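Local coordinates for restriction endonuclease PacI (Pseudomonas alcaligenes, PDB 3M7K), which cleaves DNA at a rare eight-base-pair target as an HNH restriction endonuclease with a beta-beta-alpha-metal active site, at residues Glu15-Ser20 / His85-Gly90; Leu76-Pro81 / Cys109-Arg114; Cys4-Arg9 / Lys25-Trp30. All coordinates share one frame; numbering follows the deposited sequence.

Interaction 1: Glu15-Ser20 / His85-Gly90; sequences EFYAGS and HIQCLG. With nucleotides of chain C.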
# COMPACT_ATOMS: atom_id res chain seq x y z
N GLU A 15 0.58 27.81 1.37
CA GLU A 15 0.21 27.37 0.02
C GLU A 15 1.46 27.17 -0.85
O GLU A 15 1.36 26.77 -2.02
CB GLU A 15 -0.78 28.36 -0.60
CG GLU A 15 -1.75 27.73 -1.58
CD GLU A 15 -2.65 26.68 -0.95
OE1 GLU A 15 -3.02 25.73 -1.66
OE2 GLU A 15 -2.99 26.80 0.24
N PHE A 16 2.64 27.43 -0.27
CA PHE A 16 3.91 27.22 -0.96
C PHE A 16 4.77 26.10 -0.34
O PHE A 16 4.56 25.71 0.81
CB PHE A 16 4.70 28.55 -0.98
CG PHE A 16 4.04 29.63 -1.81
CD1 PHE A 16 3.21 30.58 -1.21
CD2 PHE A 16 4.23 29.67 -3.19
CE1 PHE A 16 2.58 31.57 -1.98
CE2 PHE A 16 3.61 30.65 -3.96
CZ PHE A 16 2.79 31.61 -3.36
N TYR A 17 5.73 25.59 -1.11
CA TYR A 17 6.66 24.55 -0.63
C TYR A 17 7.82 25.09 0.20
O TYR A 17 8.18 26.25 0.06
CB TYR A 17 7.24 23.79 -1.82
CG TYR A 17 6.23 22.95 -2.57
CD1 TYR A 17 5.81 23.33 -3.84
CD2 TYR A 17 5.71 21.77 -2.02
CE1 TYR A 17 4.89 22.55 -4.55
CE2 TYR A 17 4.79 20.99 -2.72
CZ TYR A 17 4.39 21.39 -3.98
OH TYR A 17 3.50 20.64 -4.70
N ALA A 18 8.41 24.26 1.04
CA ALA A 18 9.53 24.69 1.89
C ALA A 18 10.87 24.64 1.15
O ALA A 18 11.86 25.25 1.59
CB ALA A 18 9.58 23.87 3.18
N GLY A 19 10.91 23.93 0.02
CA GLY A 19 12.13 23.84 -0.79
C GLY A 19 12.28 24.99 -1.78
O GLY A 19 11.69 26.05 -1.61
N SER A 20 13.06 24.75 -2.83
CA SER A 20 13.38 25.79 -3.82
C SER A 20 12.34 26.01 -4.93
O SER A 20 12.60 26.78 -5.87
CB SER A 20 14.76 25.52 -4.43
OG SER A 20 14.79 24.26 -5.07
N HIS A 85 10.51 15.56 0.21
CA HIS A 85 9.50 15.64 1.27
C HIS A 85 8.15 16.09 0.72
O HIS A 85 8.06 17.18 0.13
CB HIS A 85 9.99 16.63 2.34
CG HIS A 85 9.02 16.88 3.45
ND1 HIS A 85 9.06 18.03 4.23
CD2 HIS A 85 7.98 16.15 3.93
CE1 HIS A 85 8.09 17.98 5.13
NE2 HIS A 85 7.41 16.85 4.95
N ILE A 86 7.13 15.25 0.89
CA ILE A 86 5.76 15.55 0.41
C ILE A 86 5.08 16.52 1.37
O ILE A 86 5.09 16.31 2.58
CB ILE A 86 4.93 14.26 0.29
CG1 ILE A 86 5.64 13.29 -0.67
CG2 ILE A 86 3.46 14.56 -0.12
CD1 ILE A 86 5.03 11.91 -0.77
N GLN A 87 4.50 17.59 0.82
CA GLN A 87 4.02 18.72 1.62
C GLN A 87 2.59 19.10 1.28
O GLN A 87 2.04 20.06 1.82
CB GLN A 87 4.95 19.91 1.43
CG GLN A 87 6.38 19.64 1.87
CD GLN A 87 7.37 20.60 1.23
OE1 GLN A 87 7.27 21.81 1.41
NE2 GLN A 87 8.34 20.06 0.47
N CYS A 88 2.00 18.34 0.37
CA CYS A 88 0.61 18.55 0.03
C CYS A 88 -0.14 17.24 -0.22
O CYS A 88 0.47 16.17 -0.41
CB CYS A 88 0.48 19.48 -1.18
SG CYS A 88 1.03 18.74 -2.71
N LEU A 89 -1.46 17.34 -0.17
CA LEU A 89 -2.34 16.20 -0.41
C LEU A 89 -2.66 16.08 -1.88
O LEU A 89 -2.72 17.09 -2.59
CB LEU A 89 -3.63 16.34 0.39
CG LEU A 89 -3.40 16.47 1.90
CD1 LEU A 89 -4.73 16.49 2.58
CD2 LEU A 89 -2.54 15.34 2.48
N GLY A 90 -2.85 14.85 -2.34
CA GLY A 90 -3.07 14.61 -3.76
C GLY A 90 -4.49 14.24 -4.08
O GLY A 90 -5.40 14.42 -3.26
P DA C 3 4.62 17.33 -3.32
OP1 DA C 3 4.31 17.41 -1.87
OP2 DA C 3 3.72 17.99 -4.30
O5' DA C 3 6.07 17.88 -3.60
C5' DA C 3 7.08 17.87 -2.61
C4' DA C 3 8.42 18.30 -3.22
O4' DA C 3 8.62 17.59 -4.47
C3' DA C 3 8.56 19.77 -3.61
O3' DA C 3 9.94 20.11 -3.61
C2' DA C 3 8.02 19.80 -5.04
C1' DA C 3 8.59 18.49 -5.57
N9 DA C 3 7.78 17.87 -6.63
C8 DA C 3 6.43 17.91 -6.79
N7 DA C 3 6.00 17.24 -7.84
C5 DA C 3 7.18 16.73 -8.41
C6 DA C 3 7.44 15.92 -9.54
N6 DA C 3 6.50 15.46 -10.37
N1 DA C 3 8.72 15.58 -9.79
C2 DA C 3 9.69 16.02 -8.98
N3 DA C 3 9.57 16.78 -7.90
C4 DA C 3 8.28 17.10 -7.66
P DG C 4 10.50 21.43 -2.89
OP1 DG C 4 10.29 21.32 -1.44
OP2 DG C 4 9.90 22.58 -3.58
O5' DG C 4 12.06 21.44 -3.25
C5' DG C 4 12.74 20.21 -3.40
C4' DG C 4 13.10 19.93 -4.85
O4' DG C 4 11.94 19.95 -5.71
C3' DG C 4 14.03 20.93 -5.51
O3' DG C 4 15.34 20.40 -5.42
C2' DG C 4 13.54 21.05 -6.96
C1' DG C 4 12.51 19.94 -7.00
N9 DG C 4 11.40 20.03 -7.95
C8 DG C 4 10.25 20.77 -7.86
N7 DG C 4 9.44 20.59 -8.86
C5 DG C 4 10.09 19.67 -9.66
C6 DG C 4 9.72 19.08 -10.88
O6 DG C 4 8.68 19.26 -11.52
N1 DG C 4 10.68 18.19 -11.36
C2 DG C 4 11.87 17.89 -10.72
N2 DG C 4 12.68 17.00 -11.32
N3 DG C 4 12.23 18.44 -9.57
C4 DG C 4 11.30 19.31 -9.11
P DA C 2 0.19 12.75 -4.96
OP1 DA C 2 -0.12 12.60 -3.53
OP2 DA C 2 -0.58 13.72 -5.77
O5' DA C 2 1.74 13.05 -5.19
C5' DA C 2 2.69 12.73 -4.15
C4' DA C 2 3.94 13.59 -4.28
O4' DA C 2 4.65 13.23 -5.50
C3' DA C 2 3.73 15.09 -4.40
O3' DA C 2 4.82 15.78 -3.72
C2' DA C 2 3.72 15.38 -5.90
C1' DA C 2 4.68 14.30 -6.43
N9 DA C 2 4.31 13.68 -7.71
C8 DA C 2 3.15 13.78 -8.43
N7 DA C 2 3.14 13.08 -9.56
C5 DA C 2 4.39 12.48 -9.57
C6 DA C 2 5.01 11.59 -10.47
N6 DA C 2 4.41 11.16 -11.58
N1 DA C 2 6.28 11.17 -10.18
C2 DA C 2 6.87 11.61 -9.06
N3 DA C 2 6.37 12.45 -8.13
C4 DA C 2 5.12 12.84 -8.45

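Interaction 2: Leu76-Pro81 / Cys109-Arg114; sequences LHRTNP and CFICNR. With ZN (zinc ion), chain D; MG (magnesium ion), chain F; nucleotides of chain B; nucleotides of chain C.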
# COMPACT_ATOMS: atom_id res chain seq x y z
N LEU A 76 4.65 13.85 8.73
CA LEU A 76 5.08 12.47 8.59
C LEU A 76 6.41 12.35 7.84
O LEU A 76 7.05 11.31 7.88
CB LEU A 76 4.00 11.61 7.89
CG LEU A 76 2.75 11.34 8.73
CD1 LEU A 76 1.70 10.62 7.91
CD2 LEU A 76 3.13 10.52 9.95
N HIS A 77 6.78 13.40 7.11
CA HIS A 77 8.01 13.40 6.30
C HIS A 77 8.12 12.23 5.34
O HIS A 77 9.14 11.57 5.26
CB HIS A 77 9.23 13.50 7.20
CG HIS A 77 9.21 14.74 8.01
ND1 HIS A 77 9.51 15.97 7.46
CD2 HIS A 77 8.81 14.98 9.28
CE1 HIS A 77 9.35 16.91 8.37
NE2 HIS A 77 8.93 16.33 9.49
N ARG A 78 7.04 12.00 4.60
CA ARG A 78 7.01 10.99 3.56
C ARG A 78 7.76 11.55 2.35
O ARG A 78 7.77 12.76 2.16
CB ARG A 78 5.56 10.73 3.16
CG ARG A 78 4.67 10.27 4.32
CD ARG A 78 5.28 9.06 5.01
NE ARG A 78 5.41 7.96 4.06
CZ ARG A 78 6.09 6.84 4.27
NH1 ARG A 78 6.14 5.92 3.31
NH2 ARG A 78 6.73 6.64 5.41
N THR A 79 8.38 10.68 1.56
CA THR A 79 9.07 11.13 0.37
C THR A 79 8.37 10.70 -0.90
O THR A 79 7.77 9.63 -0.96
CB THR A 79 10.57 10.70 0.32
OG1 THR A 79 10.65 9.29 0.47
CG2 THR A 79 11.37 11.36 1.43
N ASN A 80 8.43 11.56 -1.92
CA ASN A 80 7.89 11.20 -3.24
C ASN A 80 8.89 10.38 -4.08
O ASN A 80 10.01 10.16 -3.64
CB ASN A 80 7.32 12.43 -3.97
CG ASN A 80 8.36 13.46 -4.35
OD1 ASN A 80 9.54 13.16 -4.60
ND2 ASN A 80 7.90 14.72 -4.45
N PRO A 81 8.49 9.90 -5.28
CA PRO A 81 9.39 9.00 -6.00
C PRO A 81 10.73 9.62 -6.44
O PRO A 81 11.68 8.87 -6.72
CB PRO A 81 8.56 8.58 -7.21
CG PRO A 81 7.13 8.64 -6.71
CD PRO A 81 7.14 9.91 -5.88
N CYS A 109 -4.28 11.66 0.87
CA CYS A 109 -2.86 11.73 1.17
C CYS A 109 -2.18 10.60 0.40
O CYS A 109 -2.84 9.62 -0.02
CB CYS A 109 -2.59 11.59 2.69
SG CYS A 109 -2.79 9.90 3.42
N PHE A 110 -0.89 10.74 0.17
CA PHE A 110 -0.17 9.76 -0.66
C PHE A 110 -0.13 8.37 -0.04
O PHE A 110 -0.03 7.35 -0.76
CB PHE A 110 1.25 10.26 -0.95
CG PHE A 110 1.92 9.60 -2.14
CD1 PHE A 110 1.19 9.25 -3.28
CD2 PHE A 110 3.30 9.35 -2.12
CE1 PHE A 110 1.81 8.65 -4.37
CE2 PHE A 110 3.95 8.78 -3.23
CZ PHE A 110 3.20 8.42 -4.36
N ILE A 111 -0.22 8.30 1.29
CA ILE A 111 -0.29 6.99 1.96
C ILE A 111 -1.59 6.27 1.59
O ILE A 111 -1.56 5.11 1.15
CB ILE A 111 -0.07 7.09 3.51
CG1 ILE A 111 1.41 7.36 3.80
CG2 ILE A 111 -0.54 5.80 4.21
CD1 ILE A 111 1.79 7.60 5.29
N CYS A 112 -2.74 6.93 1.74
CA CYS A 112 -4.01 6.28 1.43
C CYS A 112 -4.15 6.04 -0.07
O CYS A 112 -4.70 5.03 -0.51
CB CYS A 112 -5.20 7.13 1.91
SG CYS A 112 -5.34 7.15 3.70
N ASN A 113 -3.66 6.98 -0.87
CA ASN A 113 -3.75 6.83 -2.32
C ASN A 113 -3.04 5.54 -2.76
O ASN A 113 -3.57 4.77 -3.59
CB ASN A 113 -3.17 8.07 -3.07
CG ASN A 113 -4.02 8.46 -4.29
OD1 ASN A 113 -4.93 7.71 -4.70
ND2 ASN A 113 -3.75 9.61 -4.86
N ARG A 114 -1.83 5.32 -2.24
CA ARG A 114 -1.05 4.12 -2.61
C ARG A 114 -1.68 2.85 -2.05
O ARG A 114 -1.69 1.81 -2.71
CB ARG A 114 0.38 4.21 -2.12
CG ARG A 114 1.23 5.06 -3.08
CD ARG A 114 2.63 4.71 -2.85
NE ARG A 114 3.57 5.17 -3.84
CZ ARG A 114 4.77 5.66 -3.52
NH1 ARG A 114 5.09 5.81 -2.24
NH2 ARG A 114 5.65 6.02 -4.46
ZN ZN D . -4.96 9.43 4.13
MG MG F . -6.02 6.74 -6.52
P DA B 8 10.14 3.17 -6.02
OP1 DA B 8 11.56 2.89 -5.76
OP2 DA B 8 9.21 2.10 -6.48
O5' DA B 8 9.50 3.82 -4.69
C5' DA B 8 10.05 5.00 -4.10
C4' DA B 8 10.03 4.82 -2.60
O4' DA B 8 8.65 4.69 -2.16
C3' DA B 8 10.75 3.58 -2.10
O3' DA B 8 11.44 3.97 -0.91
C2' DA B 8 9.60 2.60 -1.82
C1' DA B 8 8.49 3.53 -1.38
N9 DA B 8 7.14 3.03 -1.68
C8 DA B 8 6.65 2.79 -2.94
N7 DA B 8 5.41 2.35 -2.95
C5 DA B 8 5.05 2.31 -1.60
C6 DA B 8 3.84 1.92 -1.00
N6 DA B 8 2.77 1.50 -1.72
N1 DA B 8 3.80 1.97 0.36
C2 DA B 8 4.88 2.41 1.05
N3 DA B 8 6.08 2.80 0.56
C4 DA B 8 6.10 2.72 -0.79
P DA C 2 0.19 12.75 -4.96
OP1 DA C 2 -0.12 12.60 -3.53
OP2 DA C 2 -0.58 13.72 -5.77
O5' DA C 2 1.74 13.05 -5.19
C5' DA C 2 2.69 12.73 -4.15
C4' DA C 2 3.94 13.59 -4.28
O4' DA C 2 4.65 13.23 -5.50
C3' DA C 2 3.73 15.09 -4.40
O3' DA C 2 4.82 15.78 -3.72
C2' DA C 2 3.72 15.38 -5.90
C1' DA C 2 4.68 14.30 -6.43
N9 DA C 2 4.31 13.68 -7.71
C8 DA C 2 3.15 13.78 -8.43
N7 DA C 2 3.14 13.08 -9.56
C5 DA C 2 4.39 12.48 -9.57
C6 DA C 2 5.01 11.59 -10.47
N6 DA C 2 4.41 11.16 -11.58
N1 DA C 2 6.28 11.17 -10.18
C2 DA C 2 6.87 11.61 -9.06
N3 DA C 2 6.37 12.45 -8.13
C4 DA C 2 5.12 12.84 -8.45
O HOH W 1 7.84 7.48 -3.09
O HOH W 2 7.00 7.13 -0.04
O HOH W 3 -5.73 4.67 -5.43
O HOH W 4 -7.36 5.89 -8.20

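Interaction 3: Cys4-Arg9 / Lys25-Trp30; sequences CPRCQR and KGCMTW. With ZN (zinc ion), chain E; PT (platinum (II) ion), chain G; nucleotides of chain B; nucleotides of chain C.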
# COMPACT_ATOMS: atom_id res chain seq x y z
N CYS A 4 1.69 33.97 -6.42
CA CYS A 4 2.27 32.84 -7.19
C CYS A 4 2.51 33.27 -8.63
O CYS A 4 1.58 33.73 -9.29
CB CYS A 4 1.37 31.60 -7.16
SG CYS A 4 1.93 30.21 -8.25
N PRO A 5 3.75 33.11 -9.12
CA PRO A 5 4.09 33.62 -10.46
C PRO A 5 3.40 32.83 -11.58
O PRO A 5 3.40 33.28 -12.72
CB PRO A 5 5.61 33.44 -10.52
CG PRO A 5 5.88 32.31 -9.61
CD PRO A 5 4.91 32.45 -8.48
N ARG A 6 2.82 31.68 -11.25
CA ARG A 6 2.17 30.84 -12.25
C ARG A 6 0.65 31.09 -12.36
O ARG A 6 0.16 31.33 -13.47
CB ARG A 6 2.48 29.36 -12.00
CG ARG A 6 1.73 28.40 -12.91
CD ARG A 6 2.41 28.21 -14.24
NE ARG A 6 3.05 26.90 -14.33
CZ ARG A 6 2.86 26.04 -15.32
NH1 ARG A 6 2.06 26.35 -16.34
NH2 ARG A 6 3.47 24.86 -15.31
N CYS A 7 -0.07 31.03 -11.24
CA CYS A 7 -1.51 31.32 -11.24
C CYS A 7 -1.85 32.80 -11.00
O CYS A 7 -2.98 33.21 -11.27
CB CYS A 7 -2.26 30.45 -10.21
SG CYS A 7 -1.75 30.71 -8.50
N GLN A 8 -0.90 33.56 -10.47
CA GLN A 8 -1.08 34.98 -10.13
C GLN A 8 -1.90 35.22 -8.85
O GLN A 8 -2.23 36.37 -8.53
CB GLN A 8 -1.66 35.81 -11.30
CG GLN A 8 -0.92 35.64 -12.62
CD GLN A 8 0.42 36.33 -12.61
OE1 GLN A 8 0.53 37.50 -12.99
NE2 GLN A 8 1.45 35.61 -12.19
N ARG A 9 -2.23 34.15 -8.13
CA ARG A 9 -3.02 34.30 -6.92
C ARG A 9 -2.20 34.85 -5.77
O ARG A 9 -1.01 34.57 -5.65
CB ARG A 9 -3.67 32.97 -6.51
CG ARG A 9 -4.76 32.49 -7.44
CD ARG A 9 -5.33 31.17 -6.97
NE ARG A 9 -4.29 30.15 -6.78
CZ ARG A 9 -4.43 29.07 -6.03
NH1 ARG A 9 -5.57 28.86 -5.39
NH2 ARG A 9 -3.43 28.20 -5.90
N LYS A 25 1.35 25.16 -4.32
CA LYS A 25 0.95 23.75 -4.26
C LYS A 25 -0.14 23.45 -5.30
O LYS A 25 -0.14 22.39 -5.91
CB LYS A 25 0.49 23.36 -2.84
CG LYS A 25 1.60 23.37 -1.76
CD LYS A 25 0.99 23.27 -0.35
CE LYS A 25 2.04 23.01 0.73
NZ LYS A 25 1.39 22.90 2.07
N GLY A 26 -1.07 24.38 -5.49
CA GLY A 26 -2.16 24.20 -6.46
C GLY A 26 -1.66 24.07 -7.88
O GLY A 26 -2.12 23.20 -8.66
N CYS A 27 -0.71 24.92 -8.24
CA CYS A 27 -0.13 24.90 -9.58
C CYS A 27 0.69 23.63 -9.81
O CYS A 27 0.59 23.02 -10.88
CB CYS A 27 0.73 26.15 -9.82
SG CYS A 27 -0.21 27.69 -10.16
N MET A 28 1.50 23.25 -8.84
CA MET A 28 2.31 22.04 -8.95
C MET A 28 1.41 20.80 -8.98
O MET A 28 1.63 19.89 -9.77
CB MET A 28 3.35 21.98 -7.82
CG MET A 28 4.20 20.71 -7.73
SD MET A 28 5.69 20.70 -8.76
CE MET A 28 5.02 20.32 -10.39
N THR A 29 0.37 20.77 -8.13
CA THR A 29 -0.53 19.63 -8.14
C THR A 29 -1.31 19.55 -9.47
O THR A 29 -1.47 18.47 -10.02
CB THR A 29 -1.45 19.58 -6.92
OG1 THR A 29 -0.64 19.53 -5.75
CG2 THR A 29 -2.31 18.33 -6.94
N TRP A 30 -1.75 20.69 -10.00
CA TRP A 30 -2.40 20.70 -11.31
C TRP A 30 -1.49 20.19 -12.43
O TRP A 30 -1.93 19.40 -13.28
CB TRP A 30 -2.95 22.09 -11.68
CG TRP A 30 -3.40 22.18 -13.13
CD1 TRP A 30 -2.79 22.88 -14.13
CD2 TRP A 30 -4.53 21.51 -13.72
NE1 TRP A 30 -3.49 22.71 -15.31
CE2 TRP A 30 -4.55 21.88 -15.09
CE3 TRP A 30 -5.52 20.65 -13.23
CZ2 TRP A 30 -5.53 21.42 -15.98
CZ3 TRP A 30 -6.50 20.20 -14.11
CH2 TRP A 30 -6.51 20.59 -15.47
ZN ZN E . -0.00 29.00 -8.29
PT PT G . 6.98 22.34 -8.99
P DA B 2 4.64 30.38 -16.50
OP1 DA B 2 3.27 30.62 -17.03
OP2 DA B 2 4.82 29.92 -15.10
O5' DA B 2 5.39 29.33 -17.46
C5' DA B 2 5.26 29.40 -18.89
C4' DA B 2 5.57 28.05 -19.55
O4' DA B 2 6.99 27.73 -19.44
C3' DA B 2 4.84 26.84 -18.98
O3' DA B 2 4.45 25.97 -20.05
C2' DA B 2 5.88 26.22 -18.04
C1' DA B 2 7.17 26.48 -18.79
N9 DA B 2 8.38 26.61 -17.98
C8 DA B 2 8.57 27.38 -16.86
N7 DA B 2 9.78 27.31 -16.35
C5 DA B 2 10.43 26.44 -17.20
C6 DA B 2 11.76 25.95 -17.22
N6 DA B 2 12.64 26.32 -16.28
N1 DA B 2 12.13 25.09 -18.21
C2 DA B 2 11.21 24.74 -19.14
N3 DA B 2 9.93 25.14 -19.23
C4 DA B 2 9.60 25.99 -18.22
P DA C 3 4.62 17.33 -3.32
OP1 DA C 3 4.31 17.41 -1.87
OP2 DA C 3 3.72 17.99 -4.30
O5' DA C 3 6.07 17.88 -3.60
C5' DA C 3 7.08 17.87 -2.61
C4' DA C 3 8.42 18.30 -3.22
O4' DA C 3 8.62 17.59 -4.47
C3' DA C 3 8.56 19.77 -3.61
O3' DA C 3 9.94 20.11 -3.61
C2' DA C 3 8.02 19.80 -5.04
C1' DA C 3 8.59 18.49 -5.57
N9 DA C 3 7.78 17.87 -6.63
C8 DA C 3 6.43 17.91 -6.79
N7 DA C 3 6.00 17.24 -7.84
C5 DA C 3 7.18 16.73 -8.41
C6 DA C 3 7.44 15.92 -9.54
N6 DA C 3 6.50 15.46 -10.37
N1 DA C 3 8.72 15.58 -9.79
C2 DA C 3 9.69 16.02 -8.98
N3 DA C 3 9.57 16.78 -7.90
C4 DA C 3 8.28 17.10 -7.66

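Interaction 1: Glu15-Ser20 / His85-Gly90
Tyr17, Ala18 and Gln87 meet in a phosphate-binding site, where two loops meet at the backbone of one DNA strand. Gln87 carries its amide across to the other loop. Its chain is extended beyond CG, and OE1 accepts from Ala18 N at 2.7 Å. That donor lies in the carbonyl plane, and the bond is nearly straight at 168°. The other end of the amide has two acceptors. NE2 donates to His85 O at 2.9 Å, nearly within the amide plane, and to OP1 of DG4 of chain C at 3.0 Å. These three bonds fix the rotation of the amide. The Tyr17 ring stands almost upright to it, with the planes 81° apart and Gln87 CD at the ring edge. One face of the ring takes the sugar of DA3 of chain C. Tyr17 OH donates to OP2 of DA3 at 2.7 Å and lies 3.7 Å from Cys88 SG. Gln87 N holds the other oxygen, OP1 of DA3, at 2.7 Å, and Cys88 N adds a weak bond to it. A phenylalanine in place of Tyr17 would probably leave OP2 of DA3 without this hydroxyl donor. Such grips on successive phosphates are typical of DNA-backbone recognition. Here one of the loops runs directly into the first strand of the beta-beta-alpha-metal fold.

Interaction 2: Leu76-Pro81 / Cys109-Arg114
Ile111 pushes its CD1 methyl against the bent chain of Arg78, 3.8 Å from Arg78 CD, and the two side chains cross at about a right angle. The same methyl meets Leu76 CD1 at 4.0 Å. Ile119 of the second subunit packs on both Arg78 and Ile111. Pro81 CG comes to 3.8 Å from Arg114 NH2. The Arg114 guanidinium is sandwiched: N7 of DA8 of chain B lies over one face and Phe110 CE2 over the other. Its NE donates to O2 of a thymine base. Waters 1 and 2 sit at its edge, in plane, and each donates to Thr79 O, which joins the two segments through solvent. The helix that starts at Phe110 is the alpha element of the beta-beta-alpha-metal motif. Asn113 OD1 binds the magnesium ion at 2.3 Å, with Asp92 as a further ligand. Cys109 caps the start of this helix: its SG, between the backbone N and the carbonyl carbon (chi1 74°), accepts from Cys112 N. Both cysteines bind zinc together with Cys63 and Cys66. The face of Phe110 turned from Arg114 lies against C5' of DA2 of chain C. Pro81 CD also reaches that nucleotide, 3.5 Å from its N3.

Interaction 3: Cys4-Arg9 / Lys25-Trp30
Cys27 points its SG from the helix into the turn of residues 4-9, where Cys4 and Cys7 turn their sulfurs to the same zinc ion. The metal lies 2.3 Å from Cys27 SG, and Cys24 is the fourth ligand. Cys27 SG also fits against carbon: Cys7 CB approaches it to 3.4 Å, and Arg6 CG comes equally near. Arg6 CG lies anti to the backbone N (chi1 174°), and the chain then bends at chi2 and chi3. This carries the guanidinium past the zinc site to the DNA. One face of it lies over the sugar of DA2 of chain B, and NH1 forms a salt bridge to a phosphate. Arg9 takes the other direction. Its NE donates to Cys7 SG at 3.1 Å, with the sulfur in the guanidinium plane and the bond nearly straight at 170°. Arg9 NH2 then comes to 4.2 Å from Gly26 CA, where the lack of a side chain leaves it room. Backbone N-H groups complete the pattern: Arg6 N donates to Cys4 SG and Arg9 N to Cys7 SG, as in a zinc knuckle. On another side of the helix, Met28 SD binds platinum, which it shares with Met23. Four cysteine sulfurs round one zinc probably leave the site with net negative charge. The N-H donors and the Arg9 guanidinium are likely to offset part of it.

Interaction 3 comes first along the chain. It closes a short loop from the zinc turn at 4-9 back to the start of helix 25-40. Interaction 1 opens inside that loop, at 15-20, and closes only at 85-90, so the two cross. They touch where Glu15 O faces Lys25 N. Interaction 2 opens at 76-81, before interaction 1 has closed, and ends on helix 110-116, so these two cross as well. Arg78 and Ile86 join them through their backbones. Interactions 3 and 2 follow in series, with centres about 21 Å apart. Interaction 1 therefore lies between the N-terminal zinc site and the beta-beta-alpha-metal region.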